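Purine nucleoside phosphorylase (Schistosoma mansoni, PDB 6BB7) catalyses the reversible phosphorolysis of purine nucleosides, probably chiefly inosine and guanosine, to the free base and ribose 1-phosphate. Local coordinates at residues 113-118 with 221-226; 101-106 with 227-232; 193-198 with 217-222; 130-135 with 241-246. All blocks are in the same frame, centred on the assembly; numbering follows the deposited sequence.

Contact 1 (113-118 with 221-226); sequences LLITNL and MSTVPE. With D4V (3-methylpyridin-2-ol), chain F.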
loop_
_atom_site.group_PDB
_atom_site.type_symbol
_atom_site.label_atom_id
_atom_site.label_comp_id
_atom_site.label_asym_id
_atom_site.label_seq_id
_atom_site.Cartn_x
_atom_site.Cartn_y
_atom_site.Cartn_z
ATOM N N LEU A 113 -1.729 -16.331 22.359
ATOM C CA LEU A 113 -2.736 -16.316 21.299
ATOM C C LEU A 113 -2.359 -17.350 20.238
ATOM O O LEU A 113 -1.229 -17.327 19.725
ATOM C CB LEU A 113 -2.831 -14.913 20.679
ATOM C CG LEU A 113 -3.723 -14.725 19.456
ATOM C CD1 LEU A 113 -5.196 -14.980 19.777
ATOM C CD2 LEU A 113 -3.521 -13.292 18.941
ATOM N N LEU A 114 -3.282 -18.279 19.958
ATOM C CA LEU A 114 -3.126 -19.318 18.936
ATOM C C LEU A 114 -4.017 -18.970 17.742
ATOM O O LEU A 114 -5.207 -18.676 17.918
ATOM C CB LEU A 114 -3.511 -20.704 19.502
ATOM C CG LEU A 114 -2.917 -21.103 20.867
ATOM C CD1 LEU A 114 -3.491 -22.473 21.317
ATOM C CD2 LEU A 114 -1.404 -21.171 20.812
ATOM N N ILE A 115 -3.443 -18.968 16.524
ATOM C CA ILE A 115 -4.141 -18.503 15.316
ATOM C C ILE A 115 -3.976 -19.510 14.183
ATOM O O ILE A 115 -2.868 -20.001 13.936
ATOM C CB ILE A 115 -3.623 -17.130 14.844
ATOM C CG1 ILE A 115 -3.596 -16.106 15.967
ATOM C CG2 ILE A 115 -4.510 -16.605 13.697
ATOM C CD1 ILE A 115 -2.867 -14.788 15.569
ATOM N N THR A 116 -5.072 -19.788 13.465
ATOM C CA THR A 116 -5.024 -20.595 12.241
ATOM C C THR A 116 -5.641 -19.818 11.077
ATOM O O THR A 116 -6.507 -18.949 11.269
ATOM C CB THR A 116 -5.713 -21.988 12.383
ATOM O OG1 THR A 116 -7.115 -21.833 12.649
ATOM C CG2 THR A 116 -5.050 -22.810 13.500
ATOM N N ASN A 117 -5.192 -20.154 9.858
ATOM C CA ASN A 117 -5.706 -19.569 8.629
ATOM C C ASN A 117 -5.542 -20.553 7.480
ATOM O O ASN A 117 -4.839 -21.553 7.597
ATOM C CB ASN A 117 -5.002 -18.231 8.291
ATOM C CG ASN A 117 -3.496 -18.394 8.023
ATOM O OD1 ASN A 117 -3.067 -19.103 7.119
ATOM N ND2 ASN A 117 -2.683 -17.654 8.778
ATOM N N LEU A 118 -6.221 -20.261 6.364
ATOM C CA LEU A 118 -5.966 -20.906 5.081
ATOM C C LEU A 118 -5.102 -19.982 4.224
ATOM O O LEU A 118 -5.227 -18.751 4.284
ATOM C CB LEU A 118 -7.278 -21.238 4.362
ATOM C CG LEU A 118 -8.009 -22.433 5.016
ATOM C CD1 LEU A 118 -9.471 -22.141 5.237
ATOM C CD2 LEU A 118 -7.814 -23.674 4.155
ATOM N N MET A 221 -4.434 -13.620 3.429
ATOM C CA MET A 221 -5.148 -12.347 3.570
ATOM C C MET A 221 -5.490 -11.992 5.018
ATOM O O MET A 221 -6.362 -11.146 5.247
ATOM C CB MET A 221 -6.435 -12.339 2.730
ATOM C CG MET A 221 -6.292 -12.691 1.278
ATOM S SD MET A 221 -7.934 -12.848 0.491
ATOM C CE MET A 221 -7.446 -13.665 -1.022
ATOM N N SER A 222 -4.859 -12.626 5.999
ATOM C CA SER A 222 -5.229 -12.427 7.404
ATOM C C SER A 222 -3.980 -12.513 8.281
ATOM O O SER A 222 -2.842 -12.483 7.793
ATOM C CB SER A 222 -6.289 -13.459 7.841
ATOM O OG SER A 222 -5.754 -14.758 7.857
ATOM N N THR A 223 -4.220 -12.609 9.597
ATOM C CA THR A 223 -3.246 -13.017 10.606
ATOM C C THR A 223 -2.222 -11.942 10.992
ATOM O O THR A 223 -2.042 -11.673 12.190
ATOM C CB THR A 223 -2.602 -14.342 10.207
ATOM O OG1 THR A 223 -3.639 -15.341 10.123
ATOM C CG2 THR A 223 -1.548 -14.783 11.231
ATOM N N VAL A 224 -1.515 -11.345 10.020
ATOM C CA VAL A 224 -0.480 -10.348 10.348
ATOM C C VAL A 224 -1.025 -9.185 11.175
ATOM O O VAL A 224 -0.338 -8.765 12.134
ATOM C CB VAL A 224 0.278 -9.944 9.071
ATOM C CG1 VAL A 224 1.160 -8.709 9.248
ATOM C CG2 VAL A 224 1.121 -11.137 8.558
ATOM N N PRO A 225 -2.214 -8.612 10.892
ATOM C CA PRO A 225 -2.715 -7.525 11.773
ATOM C C PRO A 225 -2.846 -7.953 13.232
ATOM O O PRO A 225 -2.410 -7.223 14.145
ATOM C CB PRO A 225 -4.059 -7.145 11.128
ATOM C CG PRO A 225 -3.877 -7.513 9.653
ATOM C CD PRO A 225 -3.110 -8.819 9.728
ATOM N N GLU A 226 -3.426 -9.132 13.474
ATOM C CA GLU A 226 -3.614 -9.627 14.840
ATOM C C GLU A 226 -2.282 -9.902 15.522
ATOM O O GLU A 226 -2.115 -9.617 16.722
ATOM C CB GLU A 226 -4.471 -10.898 14.817
ATOM C CG GLU A 226 -5.894 -10.690 14.331
ATOM C CD GLU A 226 -6.083 -10.965 12.847
ATOM O OE1 GLU A 226 -7.153 -11.514 12.497
ATOM O OE2 GLU A 226 -5.201 -10.669 12.024
HETATM C C4 D4V F . -4.547 -19.181 -2.111
HETATM C C5 D4V F . -5.268 -17.619 -0.389
HETATM C C3 D4V F . -5.363 -20.203 -1.536
HETATM C C2 D4V F . -6.141 -19.931 -0.362
HETATM C C1 D4V F . -6.124 -18.673 0.210
HETATM O O D4V F . -5.202 -16.370 0.162
HETATM C C D4V F . -6.944 -18.370 1.449
HETATM N N D4V F . -4.504 -17.877 -1.509
HETATM O O HOH W 1 -4.548 -16.449 5.405
HETATM O O HOH W 2 -5.918 -16.113 2.810
#
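T223 OG1 is the polar atom gripped here: N117 ND2 donates to it at 2.8 Å, S222 OG shares a hydrogen bond with it at 3.2 Å, and R86 adds a weak one. The N117 amide reaches it because chi1 of 63° sets CG between the backbone N and the carbonyl carbon; the two side chains cross at about a right angle, with OG1 19° out of the amide plane. The other end of the amide, OD1, bonds S241 OG on the adjacent strand, which fixes the rotation of the group. Alongside, N117 CB lies 3.6 Å from S222 OG, and I115 CG2 meets T223 OG1 at 3.9 Å as the two side chains slide past each other. Further down the strand, two waters, 2.6 and 3.1 Å from L118 O, link it to M221 N; the bond from the first water to M221 N is weak. The second water also bonds the hydroxyl O of the bound 3-methylpyridin-2-ol at 2.8 Å. T223 takes the N-cap position of helix 224-232. Strand 112-121 thus faces the loop leading into that helix beside a ligand pocket, consistent with the purine nucleoside phosphorylase active site.

Contact 2 (101-106 with 227-232); sequences PIRVMK and VIIACH. With DMS (dimethyl sulfoxide), chain B.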
loop_
_atom_site.group_PDB
_atom_site.type_symbol
_atom_site.label_atom_id
_atom_site.label_comp_id
_atom_site.label_asym_id
_atom_site.label_seq_id
_atom_site.Cartn_x
_atom_site.Cartn_y
_atom_site.Cartn_z
ATOM N N PRO A 101 -10.744 -6.071 19.810
ATOM C CA PRO A 101 -10.910 -7.402 20.431
ATOM C C PRO A 101 -9.625 -8.008 21.002
ATOM O O PRO A 101 -9.691 -8.663 22.059
ATOM C CB PRO A 101 -11.521 -8.235 19.287
ATOM C CG PRO A 101 -12.275 -7.199 18.459
ATOM C CD PRO A 101 -11.329 -6.032 18.449
ATOM N N ILE A 102 -8.462 -7.790 20.363
ATOM C CA ILE A 102 -7.196 -8.314 20.878
ATOM C C ILE A 102 -6.812 -7.602 22.170
ATOM O O ILE A 102 -6.334 -8.222 23.129
ATOM C CB ILE A 102 -6.084 -8.210 19.809
ATOM C CG1 ILE A 102 -6.556 -8.891 18.521
ATOM C CG2 ILE A 102 -4.826 -8.842 20.325
ATOM C CD1 ILE A 102 -5.562 -8.966 17.434
ATOM N N ARG A 103 -7.021 -6.284 22.220
ATOM C CA ARG A 103 -6.733 -5.526 23.450
ATOM C C ARG A 103 -7.675 -5.883 24.606
ATOM O O ARG A 103 -7.249 -5.885 25.772
ATOM C CB ARG A 103 -6.687 -4.026 23.122
ATOM C CG ARG A 103 -5.442 -3.669 22.314
ATOM C CD ARG A 103 -5.360 -2.226 21.823
ATOM N NE ARG A 103 -4.060 -1.984 21.176
ATOM C CZ ARG A 103 -3.755 -0.922 20.447
ATOM N NH1 ARG A 103 -4.632 0.047 20.239
ATOM N NH2 ARG A 103 -2.557 -0.829 19.865
ATOM N N VAL A 104 -8.930 -6.218 24.310
ATOM C CA VAL A 104 -9.840 -6.778 25.318
ATOM C C VAL A 104 -9.293 -8.103 25.845
ATOM O O VAL A 104 -9.278 -8.345 27.059
ATOM C CB VAL A 104 -11.274 -6.895 24.763
ATOM C CG1 VAL A 104 -12.172 -7.703 25.690
ATOM C CG2 VAL A 104 -11.868 -5.471 24.508
ATOM N N MET A 105 -8.834 -8.984 24.943
ATOM C CA MET A 105 -8.202 -10.219 25.401
ATOM C C MET A 105 -7.074 -9.917 26.380
ATOM O O MET A 105 -6.952 -10.573 27.422
ATOM C CB MET A 105 -7.646 -11.023 24.224
ATOM C CG MET A 105 -8.642 -11.728 23.325
ATOM S SD MET A 105 -7.749 -12.800 22.168
ATOM C CE MET A 105 -9.090 -13.627 21.325
ATOM N N LYS A 106 -6.228 -8.925 26.066
ATOM C CA LYS A 106 -5.132 -8.571 26.972
ATOM C C LYS A 106 -5.648 -8.180 28.353
ATOM O O LYS A 106 -5.132 -8.650 29.369
ATOM C CB LYS A 106 -4.300 -7.436 26.363
ATOM C CG LYS A 106 -3.150 -6.915 27.270
ATOM C CD LYS A 106 -2.000 -7.910 27.426
ATOM C CE LYS A 106 -0.907 -7.370 28.362
ATOM N NZ LYS A 106 0.297 -8.215 28.450
ATOM N N VAL A 227 -1.320 -10.478 14.789
ATOM C CA VAL A 227 0.010 -10.739 15.331
ATOM C C VAL A 227 0.658 -9.446 15.808
ATOM O O VAL A 227 1.307 -9.416 16.866
ATOM C CB VAL A 227 0.893 -11.443 14.276
ATOM C CG1 VAL A 227 2.354 -11.512 14.724
ATOM C CG2 VAL A 227 0.361 -12.842 13.981
ATOM N N ILE A 228 0.529 -8.374 15.019
ATOM C CA ILE A 228 1.179 -7.107 15.361
ATOM C C ILE A 228 0.546 -6.495 16.619
ATOM O O ILE A 228 1.258 -6.001 17.514
ATOM C CB ILE A 228 1.170 -6.154 14.150
ATOM C CG1 ILE A 228 2.180 -6.663 13.097
ATOM C CG2 ILE A 228 1.528 -4.719 14.591
ATOM C CD1 ILE A 228 2.133 -5.928 11.751
ATOM N N ILE A 229 -0.789 -6.500 16.712
ATOM C CA ILE A 229 -1.453 -5.985 17.913
ATOM C C ILE A 229 -1.064 -6.801 19.148
ATOM O O ILE A 229 -0.811 -6.238 20.226
ATOM C CB ILE A 229 -2.982 -5.908 17.709
ATOM C CG1 ILE A 229 -3.350 -4.950 16.560
ATOM C CG2 ILE A 229 -3.711 -5.482 19.024
ATOM C CD1 ILE A 229 -2.841 -3.510 16.710
ATOM N N ALA A 230 -0.998 -8.134 19.016
ATOM C CA ALA A 230 -0.585 -9.001 20.120
ATOM C C ALA A 230 0.863 -8.723 20.548
ATOM O O ALA A 230 1.155 -8.590 21.744
ATOM C CB ALA A 230 -0.780 -10.472 19.711
ATOM N N CYS A 231 1.789 -8.632 19.585
ATOM C CA CYS A 231 3.197 -8.376 19.909
ATOM C C CYS A 231 3.372 -7.018 20.590
ATOM O O CYS A 231 4.131 -6.892 21.568
ATOM C CB CYS A 231 4.033 -8.477 18.619
ATOM S SG CYS A 231 5.833 -8.315 18.843
ATOM N N HIS A 232 2.647 -5.994 20.108
ATOM C CA HIS A 232 2.685 -4.655 20.709
ATOM C C HIS A 232 2.386 -4.685 22.209
ATOM O O HIS A 232 3.037 -3.977 22.983
ATOM C CB HIS A 232 1.711 -3.751 19.913
ATOM C CG HIS A 232 1.569 -2.334 20.408
ATOM N ND1 HIS A 232 0.496 -1.912 21.181
ATOM C CD2 HIS A 232 2.312 -1.226 20.157
ATOM C CE1 HIS A 232 0.608 -0.607 21.404
ATOM N NE2 HIS A 232 1.706 -0.168 20.803
HETATM S S DMS B . -3.705 1.152 16.674
HETATM O O DMS B . -4.049 1.813 17.981
HETATM C C1 DMS B . -5.081 0.078 16.204
HETATM C C2 DMS B . -3.977 2.362 15.353
HETATM O O HOH W 3 -1.705 -3.636 21.311
#
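R103 and H232 share one water with the backbone of I229: it accepts from R103 NE at 2.9 Å, donates to I229 O, and hydrogen-bonds H232 ND1. It lies in the guanidinium plane, at the edge. R103 gets there with an extended chain from CG to NE, crossing the I229 side chain at about a right angle, its NE 4.1 Å from I229 CG2. Its NH2 comes to 3.5 Å from H232 ND1, the guanidinium and imidazole planes 40° apart. NH1 donates to the oxygen of a dimethyl sulfoxide molecule, probably from the crystallisation liquor, at 2.9 Å, and to A7 O, while H232 NE2 bonds N153; both flat groups are therefore held at more than one atom. Beside this polar cluster the packing is aliphatic. I229 CG2, which chi1 of -61° places anti to the backbone N, meets I102 CB at 3.7 Å, and I102 CG2 reaches A230 CB at 4.4 Å. The axes of the two helical segments run at 32° to each other and approach to 9.7 Å. K106 NZ adds a bond to C233 O, just past the end of the second helix. Helices 95-108 and 224-232 thus pack side by side, with M105 and A230 both resting on L113 of strand 112-121, V104 against helix 9-23, and I228 touching T201 of the third subunit.

Contact 3 (193-198 with 217-222); sequences VYAFNG and DVVGMS. With D4V (3-methylpyridin-2-ol), chain F.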
loop_
_atom_site.group_PDB
_atom_site.type_symbol
_atom_site.label_atom_id
_atom_site.label_comp_id
_atom_site.label_asym_id
_atom_site.label_seq_id
_atom_site.Cartn_x
_atom_site.Cartn_y
_atom_site.Cartn_z
ATOM N N VAL A 193 7.936 -18.416 5.907
ATOM C CA VAL A 193 7.650 -16.975 5.923
ATOM C C VAL A 193 6.322 -16.690 5.215
ATOM O O VAL A 193 6.115 -17.116 4.066
ATOM C CB VAL A 193 8.790 -16.217 5.228
ATOM C CG1 VAL A 193 8.444 -14.736 5.096
ATOM C CG2 VAL A 193 10.119 -16.424 5.976
ATOM N N TYR A 194 5.443 -15.929 5.887
ATOM C CA TYR A 194 4.087 -15.608 5.423
ATOM C C TYR A 194 4.039 -14.204 4.825
ATOM O O TYR A 194 4.367 -13.224 5.511
ATOM C CB TYR A 194 3.126 -15.689 6.604
ATOM C CG TYR A 194 1.658 -15.400 6.350
ATOM C CD1 TYR A 194 0.746 -16.445 6.157
ATOM C CD2 TYR A 194 1.150 -14.088 6.357
ATOM C CE1 TYR A 194 -0.611 -16.200 5.960
ATOM C CE2 TYR A 194 -0.202 -13.831 6.167
ATOM C CZ TYR A 194 -1.085 -14.881 5.959
ATOM O OH TYR A 194 -2.428 -14.686 5.796
ATOM N N ALA A 195 3.611 -14.105 3.560
ATOM C CA ALA A 195 3.318 -12.816 2.921
ATOM C C ALA A 195 1.851 -12.437 3.121
ATOM O O ALA A 195 0.946 -13.235 2.832
ATOM C CB ALA A 195 3.619 -12.867 1.424
ATOM N N PHE A 196 1.618 -11.199 3.588
ATOM C CA PHE A 196 0.272 -10.646 3.759
ATOM C C PHE A 196 -0.142 -9.906 2.475
ATOM O O PHE A 196 0.413 -8.847 2.149
ATOM C CB PHE A 196 0.263 -9.724 4.984
ATOM C CG PHE A 196 -1.098 -9.083 5.327
ATOM C CD1 PHE A 196 -2.323 -9.607 4.898
ATOM C CD2 PHE A 196 -1.110 -7.917 6.103
ATOM C CE1 PHE A 196 -3.526 -8.981 5.221
ATOM C CE2 PHE A 196 -2.310 -7.299 6.425
ATOM C CZ PHE A 196 -3.517 -7.814 5.986
ATOM N N ASN A 197 -1.077 -10.511 1.724
ATOM C CA ASN A 197 -1.808 -9.902 0.600
ATOM C C ASN A 197 -3.114 -9.332 1.155
ATOM O O ASN A 197 -3.969 -10.074 1.634
ATOM C CB ASN A 197 -2.117 -10.971 -0.465
ATOM C CG ASN A 197 -3.176 -10.541 -1.484
ATOM O OD1 ASN A 197 -3.293 -9.356 -1.824
ATOM N ND2 ASN A 197 -3.958 -11.520 -1.984
ATOM N N GLY A 198 -3.283 -8.008 1.088
ATOM C CA GLY A 198 -4.502 -7.409 1.617
ATOM C C GLY A 198 -5.787 -8.050 1.104
ATOM O O GLY A 198 -6.773 -8.165 1.843
ATOM N N ASP A 217 7.257 -18.026 1.479
ATOM C CA ASP A 217 6.877 -19.432 1.420
ATOM C C ASP A 217 5.372 -19.661 1.266
ATOM O O ASP A 217 4.981 -20.653 0.635
ATOM C CB ASP A 217 7.366 -20.154 2.678
ATOM C CG ASP A 217 8.899 -20.126 2.792
ATOM O OD1 ASP A 217 9.555 -20.625 1.850
ATOM O OD2 ASP A 217 9.427 -19.606 3.796
ATOM N N VAL A 218 4.535 -18.785 1.846
ATOM C CA VAL A 218 3.076 -18.890 1.805
ATOM C C VAL A 218 2.533 -17.469 1.692
ATOM O O VAL A 218 3.207 -16.505 2.050
ATOM C CB VAL A 218 2.480 -19.606 3.051
ATOM C CG1 VAL A 218 3.166 -20.931 3.292
ATOM C CG2 VAL A 218 2.626 -18.774 4.289
ATOM N N VAL A 219 1.301 -17.342 1.199
ATOM C CA VAL A 219 0.635 -16.041 1.055
ATOM C C VAL A 219 -0.826 -16.157 1.511
ATOM O O VAL A 219 -1.522 -17.116 1.178
ATOM C CB VAL A 219 0.754 -15.499 -0.398
ATOM C CG1 VAL A 219 0.166 -16.452 -1.418
ATOM C CG2 VAL A 219 0.104 -14.133 -0.546
ATOM N N GLY A 220 -1.297 -15.166 2.273
ATOM C CA GLY A 220 -2.705 -15.119 2.645
ATOM C C GLY A 220 -3.160 -13.716 3.004
ATOM O O GLY A 220 -2.372 -12.761 2.957
ATOM N N MET A 221 -4.434 -13.620 3.429
ATOM C CA MET A 221 -5.148 -12.347 3.570
ATOM C C MET A 221 -5.490 -11.992 5.018
ATOM O O MET A 221 -6.362 -11.146 5.247
ATOM C CB MET A 221 -6.435 -12.339 2.730
ATOM C CG MET A 221 -6.292 -12.691 1.278
ATOM S SD MET A 221 -7.934 -12.848 0.491
ATOM C CE MET A 221 -7.446 -13.665 -1.022
ATOM N N SER A 222 -4.859 -12.626 5.999
ATOM C CA SER A 222 -5.229 -12.427 7.404
ATOM C C SER A 222 -3.980 -12.513 8.281
ATOM O O SER A 222 -2.842 -12.483 7.793
ATOM C CB SER A 222 -6.289 -13.459 7.841
ATOM O OG SER A 222 -5.754 -14.758 7.857
HETATM C C4 D4V F . -4.547 -19.181 -2.111
HETATM C C5 D4V F . -5.268 -17.619 -0.389
HETATM C C3 D4V F . -5.363 -20.203 -1.536
HETATM C C2 D4V F . -6.141 -19.931 -0.362
HETATM C C1 D4V F . -6.124 -18.673 0.210
HETATM O O D4V F . -5.202 -16.370 0.162
HETATM C C D4V F . -6.944 -18.370 1.449
HETATM N N D4V F . -4.504 -17.877 -1.509
HETATM O O HOH W 4 -7.224 -8.453 4.582
#
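Parallel strands 193-196 and 218-220 belong to one beta-alpha-beta unit, with helix 205-213 between them. Backbone bonds set the register: A195 N donates to V218 O at 2.9 Å, G220 N to A195 O, and N197 N to G220 O. At the start of the ladder V193 O accepts from both D217 N and V218 N, while V193 N donates to D217 OD2 at 2.8 Å, almost straight at 171°, D217 OD2 accepting with its anti lone pair; D217 OD1 is held by N123. CA-H...O contacts thread between these bonds, among them M221 CA to N197 O at 3.2 Å.

Apolar contact falls largely to Y194. With CG anti to the backbone N (chi1 -180°), its ring runs along the neighbouring strand, CD1 3.5 Å from V218 CG2. On the opposite face of the sheet, A195 CB meets V219 CG2 at 4.2 Å. The F196 ring turns its edge to G220 O and M221 O, and packs on L145 of the second subunit. Near the bound 3-methylpyridin-2-ol, M221 CE and G220 CA each lie 3.7 Å from its hydroxyl O. At the far end of the tyrosine, the buried phenol oxygen Y194 OH accepts a hydrogen bond from S222 N at 3.2 Å.

Contact 4 (130-135 with 241-246); sequences DFVLIK and SLIANN. With D4V (3-methylpyridin-2-ol), chain F.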
loop_
_atom_site.group_PDB
_atom_site.type_symbol
_atom_site.label_atom_id
_atom_site.label_comp_id
_atom_site.label_asym_id
_atom_site.label_seq_id
_atom_site.Cartn_x
_atom_site.Cartn_y
_atom_site.Cartn_z
ATOM N N ASP A 130 -0.959 -29.500 3.542
ATOM C CA ASP A 130 0.176 -29.329 4.447
ATOM C C ASP A 130 -0.104 -28.214 5.455
ATOM O O ASP A 130 -0.931 -27.326 5.224
ATOM C CB ASP A 130 1.451 -28.982 3.657
ATOM C CG ASP A 130 2.030 -30.161 2.863
ATOM O OD1 ASP A 130 1.620 -31.334 3.032
ATOM O OD2 ASP A 130 2.954 -29.932 2.037
ATOM N N PHE A 131 0.596 -28.265 6.597
ATOM C CA PHE A 131 0.584 -27.193 7.592
ATOM C C PHE A 131 1.926 -26.445 7.589
ATOM O O PHE A 131 2.992 -27.063 7.446
ATOM C CB PHE A 131 0.349 -27.770 8.996
ATOM C CG PHE A 131 -0.908 -28.597 9.136
ATOM C CD1 PHE A 131 -2.160 -27.993 9.136
ATOM C CD2 PHE A 131 -0.828 -29.963 9.305
ATOM C CE1 PHE A 131 -3.302 -28.753 9.277
ATOM C CE2 PHE A 131 -1.971 -30.728 9.452
ATOM C CZ PHE A 131 -3.207 -30.118 9.440
ATOM N N VAL A 132 1.891 -25.131 7.815
ATOM C CA VAL A 132 3.107 -24.307 7.928
ATOM C C VAL A 132 3.098 -23.555 9.265
ATOM O O VAL A 132 2.185 -22.758 9.524
ATOM C CB VAL A 132 3.254 -23.326 6.750
ATOM C CG1 VAL A 132 4.492 -22.433 6.921
ATOM C CG2 VAL A 132 3.310 -24.096 5.437
ATOM N N LEU A 133 4.096 -23.837 10.121
ATOM C CA LEU A 133 4.352 -23.044 11.324
ATOM C C LEU A 133 5.011 -21.735 10.896
ATOM O O LEU A 133 6.092 -21.751 10.298
ATOM C CB LEU A 133 5.277 -23.826 12.262
ATOM C CG LEU A 133 4.827 -25.229 12.709
ATOM C CD1 LEU A 133 5.838 -25.853 13.680
ATOM C CD2 LEU A 133 3.438 -25.205 13.317
ATOM N N ILE A 134 4.344 -20.604 11.128
ATOM C CA ILE A 134 4.843 -19.321 10.613
ATOM C C ILE A 134 5.978 -18.825 11.505
ATOM O O ILE A 134 5.826 -18.747 12.728
ATOM C CB ILE A 134 3.712 -18.283 10.527
ATOM C CG1 ILE A 134 2.646 -18.730 9.508
ATOM C CG2 ILE A 134 4.295 -16.904 10.138
ATOM C CD1 ILE A 134 1.371 -17.901 9.503
ATOM N N LYS A 135 7.132 -18.489 10.899
ATOM C CA LYS A 135 8.311 -18.050 11.653
ATOM C C LYS A 135 8.671 -16.585 11.421
ATOM O O LYS A 135 9.563 -16.068 12.114
ATOM C CB LYS A 135 9.532 -18.946 11.370
ATOM C CG LYS A 135 10.053 -18.902 9.959
ATOM C CD LYS A 135 11.272 -19.796 9.781
ATOM C CE LYS A 135 11.709 -19.755 8.317
ATOM N NZ LYS A 135 12.850 -20.682 8.076
ATOM N N SER A 241 -0.608 -21.916 9.185
ATOM C CA SER A 241 -1.372 -21.895 7.932
ATOM C C SER A 241 -1.659 -23.319 7.436
ATOM O O SER A 241 -0.770 -24.181 7.448
ATOM C CB SER A 241 -0.620 -21.144 6.831
ATOM O OG SER A 241 -0.473 -19.760 7.095
ATOM N N LEU A 242 -2.895 -23.557 6.998
ATOM C CA LEU A 242 -3.271 -24.743 6.231
ATOM C C LEU A 242 -3.212 -24.395 4.741
ATOM O O LEU A 242 -3.873 -23.458 4.280
ATOM C CB LEU A 242 -4.673 -25.227 6.619
ATOM C CG LEU A 242 -5.324 -26.314 5.751
ATOM C CD1 LEU A 242 -4.499 -27.580 5.741
ATOM C CD2 LEU A 242 -6.740 -26.601 6.266
ATOM N N ILE A 243 -2.431 -25.160 3.987
ATOM C CA ILE A 243 -2.156 -24.854 2.586
ATOM C C ILE A 243 -3.275 -25.391 1.696
ATOM O O ILE A 243 -3.547 -26.596 1.677
ATOM C CB ILE A 243 -0.788 -25.435 2.177
ATOM C CG1 ILE A 243 0.341 -24.838 3.027
ATOM C CG2 ILE A 243 -0.522 -25.224 0.677
ATOM C CD1 ILE A 243 0.409 -23.302 2.992
ATOM N N ALA A 244 -3.896 -24.491 0.911
ATOM C CA ALA A 244 -5.005 -24.910 0.056
ATOM C C ALA A 244 -4.544 -25.411 -1.311
ATOM O O ALA A 244 -5.229 -26.227 -1.927
ATOM C CB ALA A 244 -6.012 -23.772 -0.119
ATOM N N ASN A 245 -3.383 -24.956 -1.777
ATOM C CA ASN A 245 -2.938 -25.211 -3.147
ATOM C C ASN A 245 -1.500 -24.730 -3.237
ATOM O O ASN A 245 -1.023 -24.015 -2.351
ATOM C CB ASN A 245 -3.784 -24.398 -4.124
ATOM C CG ASN A 245 -3.484 -22.898 -4.041
ATOM O OD1 ASN A 245 -3.551 -22.297 -2.960
ATOM N ND2 ASN A 245 -3.125 -22.295 -5.164
ATOM N N ASN A 246 -0.822 -25.078 -4.341
ATOM C CA ASN A 246 0.460 -24.455 -4.663
ATOM C C ASN A 246 0.262 -23.515 -5.860
ATOM O O ASN A 246 0.006 -23.973 -6.985
ATOM C CB ASN A 246 1.557 -25.492 -4.907
ATOM C CG ASN A 246 2.912 -24.845 -5.006
ATOM O OD1 ASN A 246 3.166 -24.106 -5.950
ATOM N ND2 ASN A 246 3.781 -25.067 -4.005
HETATM C C4 D4V F . -4.547 -19.181 -2.111
HETATM C C5 D4V F . -5.268 -17.619 -0.389
HETATM C C3 D4V F . -5.363 -20.203 -1.536
HETATM C C2 D4V F . -6.141 -19.931 -0.362
HETATM C C1 D4V F . -6.124 -18.673 0.210
HETATM O O D4V F . -5.202 -16.370 0.162
HETATM C C D4V F . -6.944 -18.370 1.449
HETATM N N D4V F . -4.504 -17.877 -1.509
#
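I243 and V132 pack across an antiparallel strand pair, 131-139 with 236-246, in the mixed central sheet of the phosphorylase fold. Followed outward, I243 CB lies 3.6 Å from D130 O. CG1 keeps to the same carbonyl oxygen and also reaches V132 CG2, and CD1 ends against that methyl at 3.9 Å, the two side chains crossing at a slant. Chi1 of -60° sets CG1 beside its own backbone N, the atom that donates to D130 O, and so keeps CG1 near that oxygen.

The backbone is tied by three bonds: I243 N to D130 O, V132 N to S241 O at 2.8 Å, and S241 N to V132 O. V132 and S241 form the hydrogen-bonded pair and F131 and L242 the non-hydrogen-bonded one. On the face bearing the latter pair, L242 CD1 touches both D130 O and F131 CE1, 3.9 Å from the ring carbon; the phenyl ring also meets W276 of helix 259-283. On the other face, S241 OG, already bonded to N117, is met by I134 CD1 at 3.6 Å. Past the paired residues, strand 236-246 runs on to the bound 3-methylpyridin-2-ol: A244 CB lies 3.9 Å from its C2, and N245 OD1, on a side chain whose ND2 is bonded to D250, comes to 3.1 Å from its C3.

All four contacts are buried, the centre of contact 1 about 2 Å from the chain centre, those of the others 11 to 13 Å from it. Contacts 3 and 4 are strand ladders in the same mixed sheet, built on backbone bonds; contact 1 rests on side-chain and water bonds, and contact 2 on helix packing plus one bridging water. Contacts 1 and 2 share helix 224-232, while contacts 1 and 3 share M221 and S222. Contacts 1 and 4 meet on neighbouring strands 112-121 and 236-246, and Y194 of contact 3 packs on both. Contacts 1, 3 and 4 border the bound 3-methylpyridin-2-ol; contact 2 lies on the opposite side of the chain's centre from contact 4.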